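Local coordinates for protein polyketide synthase (Synechococcus sp., PDB 4GOX) that probably transfers a sulfo group from the cofactor PAPS to a chain intermediate of the olefin synthase, and is bound here to the product nucleotide adenosine-3'-5'-diphosphate, at residues T63-H68 with W102-N106; I162-T166 with Y182-I188; A205-V211 with N226-F230. All coordinates share one frame; numbering follows the deposited sequence.

Contact 1 (T63-H68 with W102-N106)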
loop_
_atom_site.group_PDB
_atom_site.type_symbol
_atom_site.label_atom_id
_atom_site.label_comp_id
_atom_site.label_asym_id
_atom_site.label_seq_id
_atom_site.Cartn_x
_atom_site.Cartn_y
_atom_site.Cartn_z
ATOM N N THR A 63 0.711 17.574 -8.766
ATOM C CA THR A 63 0.105 18.564 -7.872
ATOM C C THR A 63 -1.299 18.103 -7.470
ATOM O O THR A 63 -1.916 17.275 -8.163
ATOM C CB THR A 63 -0.063 19.934 -8.581
ATOM O OG1 THR A 63 -1.193 19.864 -9.454
ATOM C CG2 THR A 63 1.201 20.414 -9.317
ATOM N N MET A 64 -1.851 18.751 -6.418
ATOM C CA MET A 64 -3.208 18.502 -5.924
ATOM C C MET A 64 -4.273 18.857 -6.969
ATOM O O MET A 64 -5.386 18.340 -6.914
ATOM C CB MET A 64 -3.443 19.233 -4.586
ATOM C CG MET A 64 -2.600 18.677 -3.466
ATOM S SD MET A 64 -2.943 16.955 -3.034
ATOM C CE MET A 64 -4.604 17.078 -2.447
ATOM N N GLY A 65 -3.892 19.673 -7.940
ATOM C CA GLY A 65 -4.739 20.044 -9.071
ATOM C C GLY A 65 -4.916 18.876 -10.027
ATOM O O GLY A 65 -6.047 18.539 -10.389
ATOM N N ASP A 66 -3.803 18.208 -10.403
ATOM C CA ASP A 66 -3.845 17.012 -11.274
ATOM C C ASP A 66 -4.641 15.923 -10.587
ATOM O O ASP A 66 -5.471 15.263 -11.223
ATOM C CB ASP A 66 -2.438 16.450 -11.557
ATOM C CG ASP A 66 -1.462 17.457 -12.101
ATOM O OD1 ASP A 66 -1.800 18.135 -13.079
ATOM O OD2 ASP A 66 -0.367 17.573 -11.539
ATOM N N ARG A 67 -4.376 15.748 -9.280
ATOM C CA ARG A 67 -5.018 14.759 -8.422
ATOM C C ARG A 67 -6.515 14.996 -8.446
ATOM O O ARG A 67 -7.259 14.073 -8.767
ATOM C CB ARG A 67 -4.430 14.824 -7.002
ATOM C CG ARG A 67 -4.984 13.791 -6.041
ATOM C CD ARG A 67 -4.106 13.718 -4.800
ATOM N NE ARG A 67 -4.552 12.710 -3.838
ATOM C CZ ARG A 67 -5.541 12.893 -2.966
ATOM N NH1 ARG A 67 -6.220 14.033 -2.949
ATOM N NH2 ARG A 67 -5.856 11.939 -2.104
ATOM N N HIS A 68 -6.948 16.249 -8.240
ATOM C CA HIS A 68 -8.363 16.577 -8.300
ATOM C C HIS A 68 -8.945 16.365 -9.697
ATOM O O HIS A 68 -10.026 15.804 -9.799
ATOM C CB HIS A 68 -8.624 17.989 -7.800
ATOM C CG HIS A 68 -10.075 18.332 -7.745
ATOM N ND1 HIS A 68 -10.938 17.670 -6.890
ATOM C CD2 HIS A 68 -10.770 19.262 -8.439
ATOM C CE1 HIS A 68 -12.128 18.219 -7.088
ATOM N NE2 HIS A 68 -12.077 19.178 -8.013
ATOM N N TRP A 102 -5.658 23.210 -1.000
ATOM C CA TRP A 102 -4.444 22.684 -1.617
ATOM C C TRP A 102 -4.662 22.543 -3.113
ATOM O O TRP A 102 -3.780 22.909 -3.895
ATOM C CB TRP A 102 -4.099 21.333 -1.014
ATOM C CG TRP A 102 -3.371 21.406 0.288
ATOM C CD1 TRP A 102 -2.441 22.335 0.665
ATOM C CD2 TRP A 102 -3.346 20.382 1.285
ATOM N NE1 TRP A 102 -1.882 21.980 1.872
ATOM C CE2 TRP A 102 -2.415 20.778 2.272
ATOM C CE3 TRP A 102 -4.006 19.146 1.426
ATOM C CZ2 TRP A 102 -2.162 20.008 3.408
ATOM C CZ3 TRP A 102 -3.752 18.378 2.552
ATOM C CH2 TRP A 102 -2.841 18.811 3.526
ATOM N N VAL A 103 -5.873 22.072 -3.495
ATOM C CA VAL A 103 -6.338 21.900 -4.872
ATOM C C VAL A 103 -6.291 23.235 -5.614
ATOM O O VAL A 103 -5.684 23.314 -6.690
ATOM C CB VAL A 103 -7.734 21.209 -4.924
ATOM C CG1 VAL A 103 -8.406 21.394 -6.281
ATOM C CG2 VAL A 103 -7.621 19.720 -4.585
ATOM N N LYS A 104 -6.898 24.295 -5.014
ATOM C CA LYS A 104 -6.937 25.644 -5.579
ATOM C C LYS A 104 -5.541 26.222 -5.736
ATOM O O LYS A 104 -5.263 26.867 -6.746
ATOM C CB LYS A 104 -7.807 26.569 -4.712
ATOM C CG LYS A 104 -9.289 26.496 -5.056
ATOM C CD LYS A 104 -10.135 27.251 -4.030
ATOM C CE LYS A 104 -11.481 27.668 -4.572
ATOM N NZ LYS A 104 -11.392 28.920 -5.372
ATOM N N ALA A 105 -4.658 25.973 -4.754
ATOM C CA ALA A 105 -3.275 26.455 -4.771
ATOM C C ALA A 105 -2.349 25.591 -5.678
ATOM O O ALA A 105 -1.165 25.934 -5.834
ATOM C CB ALA A 105 -2.730 26.502 -3.348
ATOM N N ASN A 106 -2.896 24.489 -6.281
ATOM C CA ASN A 106 -2.161 23.506 -7.124
ATOM C C ASN A 106 -0.911 23.048 -6.372
ATOM O O ASN A 106 0.205 23.069 -6.905
ATOM C CB ASN A 106 -1.803 24.081 -8.520
ATOM C CG ASN A 106 -2.949 24.086 -9.491
ATOM O OD1 ASN A 106 -3.490 23.040 -9.862
ATOM N ND2 ASN A 106 -3.312 25.263 -9.967
#

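Contact 2 (I162-T166 with Y182-I188). With A3P (adenosine-3'-5'-diphosphate), chain B.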
loop_
_atom_site.group_PDB
_atom_site.type_symbol
_atom_site.label_atom_id
_atom_site.label_comp_id
_atom_site.label_asym_id
_atom_site.label_seq_id
_atom_site.Cartn_x
_atom_site.Cartn_y
_atom_site.Cartn_z
ATOM N N ILE A 162 -6.313 -13.662 -7.919
ATOM C CA ILE A 162 -7.211 -13.836 -9.072
ATOM C C ILE A 162 -8.626 -14.149 -8.618
ATOM O O ILE A 162 -9.549 -13.442 -9.012
ATOM C CB ILE A 162 -6.667 -14.837 -10.139
ATOM C CG1 ILE A 162 -5.412 -14.271 -10.823
ATOM C CG2 ILE A 162 -7.747 -15.164 -11.183
ATOM C CD1 ILE A 162 -4.497 -15.309 -11.461
ATOM N N GLU A 163 -8.781 -15.165 -7.758
ATOM C CA GLU A 163 -10.063 -15.576 -7.190
ATOM C C GLU A 163 -10.750 -14.394 -6.472
ATOM O O GLU A 163 -11.922 -14.124 -6.740
ATOM C CB GLU A 163 -9.845 -16.769 -6.237
ATOM C CG GLU A 163 -11.123 -17.405 -5.707
ATOM C CD GLU A 163 -11.799 -16.676 -4.562
ATOM O OE1 GLU A 163 -11.091 -16.240 -3.626
ATOM O OE2 GLU A 163 -13.040 -16.515 -4.617
ATOM N N SER A 164 -10.016 -13.691 -5.588
ATOM C CA SER A 164 -10.525 -12.550 -4.822
ATOM C C SER A 164 -10.917 -11.365 -5.706
ATOM O O SER A 164 -11.970 -10.765 -5.490
ATOM C CB SER A 164 -9.504 -12.107 -3.783
ATOM O OG SER A 164 -9.912 -10.867 -3.240
ATOM N N PHE A 165 -10.063 -11.028 -6.692
ATOM C CA PHE A 165 -10.273 -9.928 -7.638
ATOM C C PHE A 165 -11.530 -10.180 -8.477
ATOM O O PHE A 165 -12.278 -9.235 -8.753
ATOM C CB PHE A 165 -9.039 -9.758 -8.533
ATOM C CG PHE A 165 -9.049 -8.540 -9.416
ATOM C CD1 PHE A 165 -9.635 -8.582 -10.680
ATOM C CD2 PHE A 165 -8.441 -7.364 -9.008
ATOM C CE1 PHE A 165 -9.601 -7.470 -11.524
ATOM C CE2 PHE A 165 -8.420 -6.249 -9.844
ATOM C CZ PHE A 165 -9.002 -6.310 -11.098
ATOM N N THR A 166 -11.761 -11.461 -8.843
ATOM C CA THR A 166 -12.910 -11.959 -9.605
ATOM C C THR A 166 -14.202 -11.688 -8.828
ATOM O O THR A 166 -15.090 -11.006 -9.345
ATOM C CB THR A 166 -12.684 -13.446 -9.969
ATOM O OG1 THR A 166 -11.811 -13.508 -11.094
ATOM C CG2 THR A 166 -13.974 -14.199 -10.276
ATOM N N TYR A 182 -10.598 -12.802 -15.462
ATOM C CA TYR A 182 -9.511 -13.666 -14.997
ATOM C C TYR A 182 -8.154 -13.268 -15.574
ATOM O O TYR A 182 -7.169 -13.255 -14.834
ATOM C CB TYR A 182 -9.825 -15.138 -15.277
ATOM C CG TYR A 182 -10.930 -15.678 -14.399
ATOM C CD1 TYR A 182 -10.659 -16.177 -13.127
ATOM C CD2 TYR A 182 -12.256 -15.669 -14.826
ATOM C CE1 TYR A 182 -11.676 -16.660 -12.304
ATOM C CE2 TYR A 182 -13.279 -16.167 -14.021
ATOM C CZ TYR A 182 -12.985 -16.662 -12.760
ATOM O OH TYR A 182 -13.990 -17.150 -11.957
ATOM N N ALA A 183 -8.112 -12.910 -16.874
ATOM C CA ALA A 183 -6.901 -12.473 -17.568
ATOM C C ALA A 183 -6.457 -11.113 -17.038
ATOM O O ALA A 183 -5.261 -10.901 -16.808
ATOM C CB ALA A 183 -7.142 -12.407 -19.072
ATOM N N LEU A 184 -7.425 -10.213 -16.786
ATOM C CA LEU A 184 -7.142 -8.884 -16.245
ATOM C C LEU A 184 -6.581 -8.975 -14.816
ATOM O O LEU A 184 -5.588 -8.319 -14.519
ATOM C CB LEU A 184 -8.382 -7.973 -16.356
ATOM C CG LEU A 184 -8.347 -6.601 -15.646
ATOM C CD1 LEU A 184 -7.220 -5.701 -16.192
ATOM C CD2 LEU A 184 -9.690 -5.899 -15.774
ATOM N N ALA A 185 -7.173 -9.823 -13.962
ATOM C CA ALA A 185 -6.718 -10.042 -12.588
ATOM C C ALA A 185 -5.271 -10.572 -12.602
ATOM O O ALA A 185 -4.414 -10.031 -11.901
ATOM C CB ALA A 185 -7.639 -11.029 -11.874
ATOM N N GLU A 186 -5.004 -11.596 -13.445
ATOM C CA GLU A 186 -3.676 -12.188 -13.616
ATOM C C GLU A 186 -2.693 -11.100 -14.081
ATOM O O GLU A 186 -1.609 -10.965 -13.510
ATOM C CB GLU A 186 -3.736 -13.323 -14.642
ATOM C CG GLU A 186 -2.366 -13.918 -14.918
ATOM C CD GLU A 186 -2.335 -15.110 -15.843
ATOM O OE1 GLU A 186 -1.218 -15.557 -16.170
ATOM O OE2 GLU A 186 -3.407 -15.542 -16.317
ATOM N N SER A 187 -3.086 -10.332 -15.113
ATOM C CA SER A 187 -2.282 -9.239 -15.655
ATOM C C SER A 187 -1.904 -8.218 -14.600
ATOM O O SER A 187 -0.732 -7.848 -14.527
ATOM C CB SER A 187 -2.997 -8.557 -16.807
ATOM O OG SER A 187 -2.815 -9.391 -17.935
ATOM N N ILE A 188 -2.882 -7.787 -13.784
ATOM C CA ILE A 188 -2.667 -6.836 -12.703
ATOM C C ILE A 188 -1.707 -7.396 -11.648
ATOM O O ILE A 188 -0.777 -6.695 -11.267
ATOM C CB ILE A 188 -4.001 -6.310 -12.095
ATOM C CG1 ILE A 188 -4.763 -5.444 -13.137
ATOM C CG2 ILE A 188 -3.722 -5.462 -10.843
ATOM C CD1 ILE A 188 -6.168 -5.023 -12.670
HETATM P P1 A3P B . -10.889 -11.463 0.380
HETATM O O1P A3P B . -11.386 -11.351 -1.040
HETATM O O2P A3P B . -11.778 -10.710 1.348
HETATM O O3P A3P B . -10.446 -12.837 0.803
HETATM P P2 A3P B . -6.214 -5.913 0.089
HETATM O O4P A3P B . -4.806 -5.764 -0.413
HETATM O O5P A3P B . -7.311 -5.627 -0.890
HETATM O O6P A3P B . -6.409 -5.288 1.451
HETATM O "O5'" A3P B . -6.398 -7.478 0.390
HETATM C "C5'" A3P B . -7.700 -8.033 0.637
HETATM C "C4'" A3P B . -7.540 -9.445 1.190
HETATM O "O4'" A3P B . -6.816 -9.462 2.414
HETATM C "C3'" A3P B . -8.842 -10.138 1.540
HETATM O "O3'" A3P B . -9.482 -10.654 0.378
HETATM C "C2'" A3P B . -8.407 -11.203 2.523
HETATM O "O2'" A3P B . -8.088 -12.440 1.878
HETATM C "C1'" A3P B . -7.148 -10.637 3.158
HETATM N N9 A3P B . -7.493 -10.283 4.554
HETATM C C8 A3P B . -8.267 -9.226 4.931
HETATM N N7 A3P B . -8.432 -9.205 6.273
HETATM C C5 A3P B . -7.764 -10.265 6.763
HETATM C C6 A3P B . -7.564 -10.849 8.103
HETATM N N6 A3P B . -8.099 -10.225 9.169
HETATM N N1 A3P B . -6.805 -11.968 8.213
HETATM C C2 A3P B . -6.242 -12.568 7.133
HETATM N N3 A3P B . -6.417 -12.113 5.871
HETATM C C4 A3P B . -7.147 -10.984 5.631
#

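Contact 3 (A205-V211 with N226-F230)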
loop_
_atom_site.group_PDB
_atom_site.type_symbol
_atom_site.label_atom_id
_atom_site.label_comp_id
_atom_site.label_asym_id
_atom_site.label_seq_id
_atom_site.Cartn_x
_atom_site.Cartn_y
_atom_site.Cartn_z
ATOM N N ALA A 205 18.751 -3.624 -0.466
ATOM C CA ALA A 205 17.939 -4.503 0.381
ATOM C C ALA A 205 17.670 -3.687 1.648
ATOM O O ALA A 205 16.736 -3.967 2.389
ATOM C CB ALA A 205 18.702 -5.771 0.726
ATOM N N ASP A 206 18.477 -2.636 1.853
ATOM C CA ASP A 206 18.342 -1.666 2.931
ATOM C C ASP A 206 17.048 -0.857 2.765
ATOM O O ASP A 206 16.520 -0.374 3.761
ATOM C CB ASP A 206 19.561 -0.715 2.942
ATOM C CG ASP A 206 20.888 -1.378 3.302
ATOM O OD1 ASP A 206 20.941 -2.092 4.339
ATOM O OD2 ASP A 206 21.884 -1.147 2.578
ATOM N N ARG A 207 16.543 -0.693 1.504
ATOM C CA ARG A 207 15.321 0.084 1.241
ATOM C C ARG A 207 14.158 -0.733 0.629
ATOM O O ARG A 207 13.119 -0.182 0.283
ATOM C CB ARG A 207 15.634 1.378 0.454
ATOM C CG ARG A 207 16.661 2.282 1.146
ATOM C CD ARG A 207 16.570 3.745 0.753
ATOM N NE ARG A 207 17.126 3.997 -0.576
ATOM C CZ ARG A 207 16.404 4.200 -1.676
ATOM N NH1 ARG A 207 17.006 4.421 -2.840
ATOM N NH2 ARG A 207 15.076 4.174 -1.625
ATOM N N TYR A 208 14.313 -2.044 0.551
ATOM C CA TYR A 208 13.298 -2.919 -0.017
ATOM C C TYR A 208 13.196 -4.215 0.770
ATOM O O TYR A 208 14.214 -4.837 1.070
ATOM C CB TYR A 208 13.657 -3.222 -1.475
ATOM C CG TYR A 208 12.815 -4.282 -2.147
ATOM C CD1 TYR A 208 11.529 -3.993 -2.605
ATOM C CD2 TYR A 208 13.344 -5.540 -2.436
ATOM C CE1 TYR A 208 10.785 -4.937 -3.312
ATOM C CE2 TYR A 208 12.595 -6.502 -3.116
ATOM C CZ TYR A 208 11.321 -6.193 -3.556
ATOM O OH TYR A 208 10.606 -7.130 -4.249
ATOM N N LEU A 209 11.969 -4.631 1.063
ATOM C CA LEU A 209 11.678 -5.873 1.764
ATOM C C LEU A 209 10.443 -6.576 1.190
ATOM O O LEU A 209 9.356 -5.998 1.182
ATOM C CB LEU A 209 11.444 -5.584 3.265
ATOM C CG LEU A 209 11.114 -6.785 4.175
ATOM C CD1 LEU A 209 12.376 -7.543 4.574
ATOM C CD2 LEU A 209 10.410 -6.324 5.423
ATOM N N GLN A 210 10.605 -7.830 0.764
ATOM C CA GLN A 210 9.484 -8.671 0.335
ATOM C C GLN A 210 8.820 -9.282 1.557
ATOM O O GLN A 210 9.493 -9.776 2.449
ATOM C CB GLN A 210 9.957 -9.825 -0.558
ATOM C CG GLN A 210 10.196 -9.355 -1.967
ATOM C CD GLN A 210 10.619 -10.453 -2.897
ATOM O OE1 GLN A 210 10.430 -11.644 -2.628
ATOM N NE2 GLN A 210 11.114 -10.059 -4.055
ATOM N N VAL A 211 7.505 -9.272 1.584
ATOM C CA VAL A 211 6.716 -9.875 2.654
ATOM C C VAL A 211 5.713 -10.796 1.973
ATOM O O VAL A 211 4.939 -10.355 1.119
ATOM C CB VAL A 211 5.988 -8.808 3.539
ATOM C CG1 VAL A 211 5.081 -9.486 4.556
ATOM C CG2 VAL A 211 6.990 -7.907 4.254
ATOM N N ASN A 226 10.262 -8.791 11.634
ATOM C CA ASN A 226 11.152 -8.535 10.499
ATOM C C ASN A 226 10.847 -7.173 9.851
ATOM O O ASN A 226 11.780 -6.453 9.466
ATOM C CB ASN A 226 11.039 -9.642 9.454
ATOM C CG ASN A 226 11.555 -10.979 9.902
ATOM O OD1 ASN A 226 12.480 -11.092 10.715
ATOM N ND2 ASN A 226 10.992 -12.033 9.341
ATOM N N ILE A 227 9.553 -6.828 9.732
ATOM C CA ILE A 227 9.105 -5.548 9.155
ATOM C C ILE A 227 9.589 -4.399 10.062
ATOM O O ILE A 227 10.129 -3.421 9.549
ATOM C CB ILE A 227 7.574 -5.517 8.898
ATOM C CG1 ILE A 227 7.185 -6.537 7.807
ATOM C CG2 ILE A 227 7.119 -4.112 8.513
ATOM C CD1 ILE A 227 5.693 -6.695 7.596
ATOM N N CYS A 228 9.432 -4.558 11.408
ATOM C CA CYS A 228 9.875 -3.607 12.426
ATOM C C CYS A 228 11.395 -3.376 12.355
ATOM O O CYS A 228 11.851 -2.227 12.442
ATOM C CB CYS A 228 9.444 -4.066 13.821
ATOM S SG CYS A 228 7.680 -3.818 14.160
ATOM N N ASP A 229 12.168 -4.471 12.181
ATOM C CA ASP A 229 13.625 -4.416 12.052
ATOM C C ASP A 229 13.995 -3.631 10.797
ATOM O O ASP A 229 14.925 -2.820 10.831
ATOM C CB ASP A 229 14.232 -5.833 12.008
ATOM C CG ASP A 229 14.112 -6.646 13.297
ATOM O OD1 ASP A 229 13.903 -6.032 14.383
ATOM O OD2 ASP A 229 14.245 -7.887 13.228
ATOM N N PHE A 230 13.234 -3.848 9.703
ATOM C CA PHE A 230 13.425 -3.171 8.422
ATOM C C PHE A 230 13.154 -1.664 8.536
ATOM O O PHE A 230 13.959 -0.864 8.059
ATOM C CB PHE A 230 12.546 -3.816 7.341
ATOM C CG PHE A 230 12.548 -3.102 6.005
ATOM C CD1 PHE A 230 13.667 -3.143 5.176
ATOM C CD2 PHE A 230 11.410 -2.450 5.545
ATOM C CE1 PHE A 230 13.662 -2.494 3.935
ATOM C CE2 PHE A 230 11.407 -1.800 4.307
ATOM C CZ PHE A 230 12.533 -1.819 3.515
#

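Contact 1 (T63-H68 with W102-N106)
The capping box that starts helix 64-71 is set against the Schellman turn that ends helix 92-104: T63 of the first lies on the backbone of N106 in the second, its CB 3.6 Å from N106 O. T63 closes the box with D66. T63 OG1 accepts from D66 N at 3.2 Å, nearly straight at 163°, and more weakly from G65 N. In return T63 N gives its hydrogen to D66 OD2 over 3.0 Å, meeting the carboxylate on its anti side. With chi1 at 77°, OG1 is tucked between the backbone N and the carbonyl carbon, within range of the N-H groups of the first turn, and CG2 is left to lean on N106 O. Threonine suits the place because one branch caps while the other packs. An alanine here would probably leave D66 N without its acceptor and open a gap beside N106 O.

N106, with a positive phi of 50°, turns the chain out of its helix and sends OD1 to G65 CA, 3.3 Å away. A CB on G65 would collide with that oxygen, consistent with a glycine at this position. Next to T63, M64 runs beside W102, with M64 CG 3.9 Å from W102 CB. V103 splits its two methyls: CG2 stands 3.5 Å from M64 O, and CG1 is 3.7 Å from H68 CB, the two side chains meeting crosswise. M64 is further buried by L80, I109 and I112 of the neighbouring helices.

No hydrogen bond joins the two segments directly. The capping polar groups start one helix and backbone bonds finish the other, so the contact between them is van der Waals, with T107 linking the pair through bonds to M64 and to W102 O.

Contact 2 (I162-T166 with Y182-I188)
I162 O is held by two donors from one residue, T166 N at 3.0 Å and T166 OG1 at 3.1 Å, which reach it from opposite faces of its carbonyl plane. The first is the ordinary helical bond; the second comes from above that plane, 40° out of it. The hydroxyl hydrogen goes to I162 O, and the same OG1 sits 3.4 Å above the plane of the Y182 ring, offset toward its rim, a van der Waals contact, while CG2 lies alongside Y182 OH. Threonine thus satisfies its hydroxyl inside its own helix and still offers a compact surface to the aromatic ring.

I162 touches the same ring differently, with CG2 at its edge, 3.6 Å from Y182 CD1. Its other branch runs alongside E186 and ends with CD1 3.8 Å from E186 CB. The carboxylate of E186 goes elsewhere, OE1 accepting from Q288 N. Between these groups the helices come close over A185, whose small size lets F165 come down over its backbone. With CG trans to its amide nitrogen (chi1 -172°), F165 swings its ring across helix 181-202; A185 CA lies over one face of the ring, and F165 CD1 is 3.4 Å from A185 CB. Farther out, F165 CZ meets I188 CD1 at 3.5 Å, the side chains lying crosswise.

One helix therefore carries two chemistries. Apolar and aromatic groups seat helix 158-167 on helix 181-202, while on another side S164 OG, also bonded to R34, donates to O1P of the nucleotide's 3'-phosphate, consistent with the phosphate-binding serine of sulfotransferases; S37 and T38 are among the other residues that bind the nucleotide.

Contact 3 (A205-V211 with N226-F230)
F230 lays its ring under L209: L209 CB stands 3.6 Å from the ring centroid and 2° off the normal, a CH-pi contact centred on one face. L209 and F230 run head to tail past one another, and L209 CD2 comes back along the phenylalanine to rest 3.8 Å from F230 CB. F230 CG is trans to the backbone N (chi1 174°), which throws the ring out from helix 220-231 to the chain leading into the strand. There its rim meets backbone atoms; the side chain also touches K150 of strand 149-155. R207 C lies in the ring plane, 3.5 Å from F230 CZ; A205 O is also at the edge, 3.7 Å from F230 CE1, where aromatic hydrogens, slightly positive, can suit a carbonyl oxygen. A flat ring can serve both purposes, since its face takes the leucine and its edge slips against the turn.

The line of contact continues along the strand to V211, which meets I227 crosswise with CG2 3.8 Å from I227 CD1. L209 CD2 sits between I227 and F230, 4.0 Å from I227 CG1. Branched aliphatic residues do well here, broad enough to bridge strand and helix with no polar group to satisfy. I227 is backed in turn by L40 and L44 of helix 37-45.

Y208 and Q210, the alternate residues, serve the other face of the sheet, where they touch L197 of helix 181-202. Q210 NE2 donates to Y208 OH, which is also bonded to H153. Strand and helix run nearly antiparallel, their axes 9.9 Å apart, as expected when a helix packs back along an outer strand of a parallel sheet clad by helices on both faces, the alpha/beta/alpha fold of sulfotransferases and their P-loop relatives.

Overall arrangement
After strand 26-30, helix 37-45 and strand 50-51, the chain closes contact 1: the start of helix 64-71 meets the end of helix 92-104 after a largely helical excursion at the periphery. Strands 124-129 and 149-155 of the central sheet follow before contact 2 joins helix 158-167 to helix 181-202, closing a loop that includes the unmodelled residues 172-179. Helix 181-202 then leads into strand 208-212, which contact 3 ties to helix 220-231. The three closures come in series; none nests in or crosses another, and none touches. Contacts 1 and 3 lie on opposite sides of the chain's centre, their centres about 33 Å apart, while contact 2 includes a nucleotide-binding helix.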